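Local coordinates for protein major pollen allergen Pla l 1 (Plantago lanceolata, PDB 4Z8W) that is a secreted major plantain pollen allergen of the Ole e 1-like family that binds a zinc ion in the crystal, at residues V38-K43 with V102-N107. Residues are numbered along the deposited sequence; the frame is centred on the assembly and turned at random.
Sequences VQLDCK and VDLSKN
In the apolar interior between the two sheets of this Ole e 1-like beta fold, Leu-40 of strand 37-42 meets Val-102 and Leu-104, at the passage from edge strand 100-102 to the loop before strand 114-123. Strand 74-80 runs between strands 37-42 and 100-102, so the segments meet by side chains alone. Leu-40 divides its tip between two partners. Its CD1 lies 4.0 Å from Val-102 CG1, and the two side chains cross at about a right angle. Its CD2 lies 4.2 Å from Leu-104 CD1. CG is anti to the backbone N (chi1 170°), which carries the two methyls to Val-102 and Leu-104. The same Leu-104 CD1 is 4.5 Å from Cys-42 SG, a looser touch beside the disulfide to Cys-74. From the facing sheet, Val-67 packs against both leucines, and Phe-9 and Val-11 touch Leu-104. Farther along, the loop is shaped by an Asx turn, in which Ser-105 N donates to Asp-103 OD1 at 2.8 Å, and by an ST turn at Ser-105. No hydrogen bond joins the segments. Their attachment is therefore small and purely apolar, with the covalent link at Cys-42 fixing strand 37-42 to its neighbour 74-80.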
loop_
_atom_site.group_PDB
_atom_site.type_symbol
_atom_site.label_atom_id
_atom_site.label_comp_id
_atom_site.label_asym_id
_atom_site.label_seq_id
_atom_site.Cartn_x
_atom_site.Cartn_y
_atom_site.Cartn_z
ATOM N N VAL A 38 -4.499 -1.263 5.472
ATOM C CA VAL A 38 -3.136 -1.522 5.014
ATOM C C VAL A 38 -2.244 -1.806 6.239
ATOM O O VAL A 38 -2.626 -1.565 7.394
ATOM C CB VAL A 38 -2.583 -0.355 4.152
ATOM C CG1 VAL A 38 -3.500 -0.001 2.957
ATOM C CG2 VAL A 38 -2.435 0.905 4.994
ATOM N N GLN A 39 -1.072 -2.368 6.022
ATOM C CA GLN A 39 -0.166 -2.575 7.129
ATOM C C GLN A 39 1.285 -2.371 6.676
ATOM O O GLN A 39 1.707 -2.944 5.641
ATOM C CB GLN A 39 -0.341 -4.005 7.650
ATOM C CG GLN A 39 0.537 -4.355 8.847
ATOM C CD GLN A 39 0.092 -5.649 9.477
ATOM O OE1 GLN A 39 -1.104 -5.806 9.790
ATOM N NE2 GLN A 39 1.017 -6.609 9.608
ATOM N N LEU A 40 1.971 -1.510 7.418
ATOM C CA LEU A 40 3.470 -1.352 7.383
ATOM C C LEU A 40 4.187 -2.414 8.235
ATOM O O LEU A 40 3.855 -2.599 9.416
ATOM C CB LEU A 40 3.867 0.077 7.808
ATOM C CG LEU A 40 5.417 0.216 8.040
ATOM C CD1 LEU A 40 6.184 0.117 6.716
ATOM C CD2 LEU A 40 5.842 1.479 8.806
ATOM N N ASP A 41 5.093 -3.186 7.636
ATOM C CA ASP A 41 5.917 -4.180 8.329
ATOM C C ASP A 41 7.365 -3.932 8.001
ATOM O O ASP A 41 7.712 -3.808 6.795
ATOM C CB ASP A 41 5.576 -5.609 7.861
ATOM C CG ASP A 41 4.114 -6.004 8.202
ATOM O OD1 ASP A 41 3.714 -5.840 9.359
ATOM O OD2 ASP A 41 3.354 -6.388 7.303
ATOM N N CYS A 42 8.206 -3.864 9.035
ATOM C CA CYS A 42 9.669 -3.642 8.875
ATOM C C CYS A 42 10.371 -4.773 9.617
ATOM O O CYS A 42 10.017 -5.101 10.772
ATOM C CB CYS A 42 10.147 -2.328 9.509
ATOM S SG CYS A 42 9.367 -0.800 8.979
ATOM N N LYS A 43 11.364 -5.359 8.975
ATOM C CA LYS A 43 12.173 -6.407 9.598
ATOM C C LYS A 43 13.378 -5.839 10.303
ATOM O O LYS A 43 13.921 -6.483 11.224
ATOM C CB LYS A 43 12.615 -7.404 8.563
ATOM C CG LYS A 43 11.414 -8.019 7.865
ATOM C CD LYS A 43 11.847 -9.007 6.804
ATOM C CE LYS A 43 10.584 -9.719 6.332
ATOM N NZ LYS A 43 10.880 -10.589 5.163
ATOM N N VAL A 102 9.128 1.468 1.228
ATOM C CA VAL A 102 9.294 2.811 1.723
ATOM C C VAL A 102 10.696 2.905 2.284
ATOM O O VAL A 102 11.248 1.920 2.800
ATOM C CB VAL A 102 8.234 3.188 2.798
ATOM C CG1 VAL A 102 8.283 2.262 4.013
ATOM C CG2 VAL A 102 8.286 4.651 3.196
ATOM N N ASP A 103 11.237 4.120 2.218
ATOM C CA ASP A 103 12.567 4.458 2.766
ATOM C C ASP A 103 12.386 5.226 4.061
ATOM O O ASP A 103 11.972 6.387 4.056
ATOM C CB ASP A 103 13.351 5.299 1.741
ATOM C CG ASP A 103 14.614 5.947 2.323
ATOM O OD1 ASP A 103 15.096 5.520 3.406
ATOM O OD2 ASP A 103 15.140 6.884 1.644
ATOM N N LEU A 104 12.728 4.574 5.160
ATOM C CA LEU A 104 12.698 5.196 6.487
ATOM C C LEU A 104 14.135 5.150 7.072
ATOM O O LEU A 104 14.307 5.141 8.316
ATOM C CB LEU A 104 11.726 4.472 7.464
ATOM C CG LEU A 104 10.239 4.524 6.946
ATOM C CD1 LEU A 104 9.386 3.475 7.691
ATOM C CD2 LEU A 104 9.597 5.933 7.100
ATOM N N SER A 105 15.135 5.123 6.172
ATOM C CA SER A 105 16.556 4.988 6.608
ATOM C C SER A 105 17.090 6.326 7.117
ATOM O O SER A 105 16.871 7.411 6.467
ATOM C CB SER A 105 17.474 4.508 5.448
ATOM O OG SER A 105 18.789 4.138 5.896
ATOM N N LYS A 106 17.766 6.257 8.269
ATOM C CA LYS A 106 18.576 7.356 8.795
ATOM C C LYS A 106 19.731 7.751 7.878
ATOM O O LYS A 106 20.182 8.913 7.900
ATOM C CB LYS A 106 19.136 6.925 10.164
ATOM C CG LYS A 106 19.933 7.982 10.937
ATOM C CD LYS A 106 20.762 7.267 12.024
ATOM C CE LYS A 106 21.854 8.152 12.634
ATOM N NZ LYS A 106 21.217 9.188 13.506
ATOM N N ASN A 107 20.202 6.812 7.038
ATOM C CA ASN A 107 21.477 6.991 6.356
ATOM C C ASN A 107 21.529 7.780 5.039
ATOM O O ASN A 107 22.414 7.560 4.200
ATOM C CB ASN A 107 22.192 5.621 6.219
ATOM C CG ASN A 107 22.112 4.832 7.492
ATOM O OD1 ASN A 107 22.368 5.376 8.567
ATOM N ND2 ASN A 107 21.808 3.527 7.377
#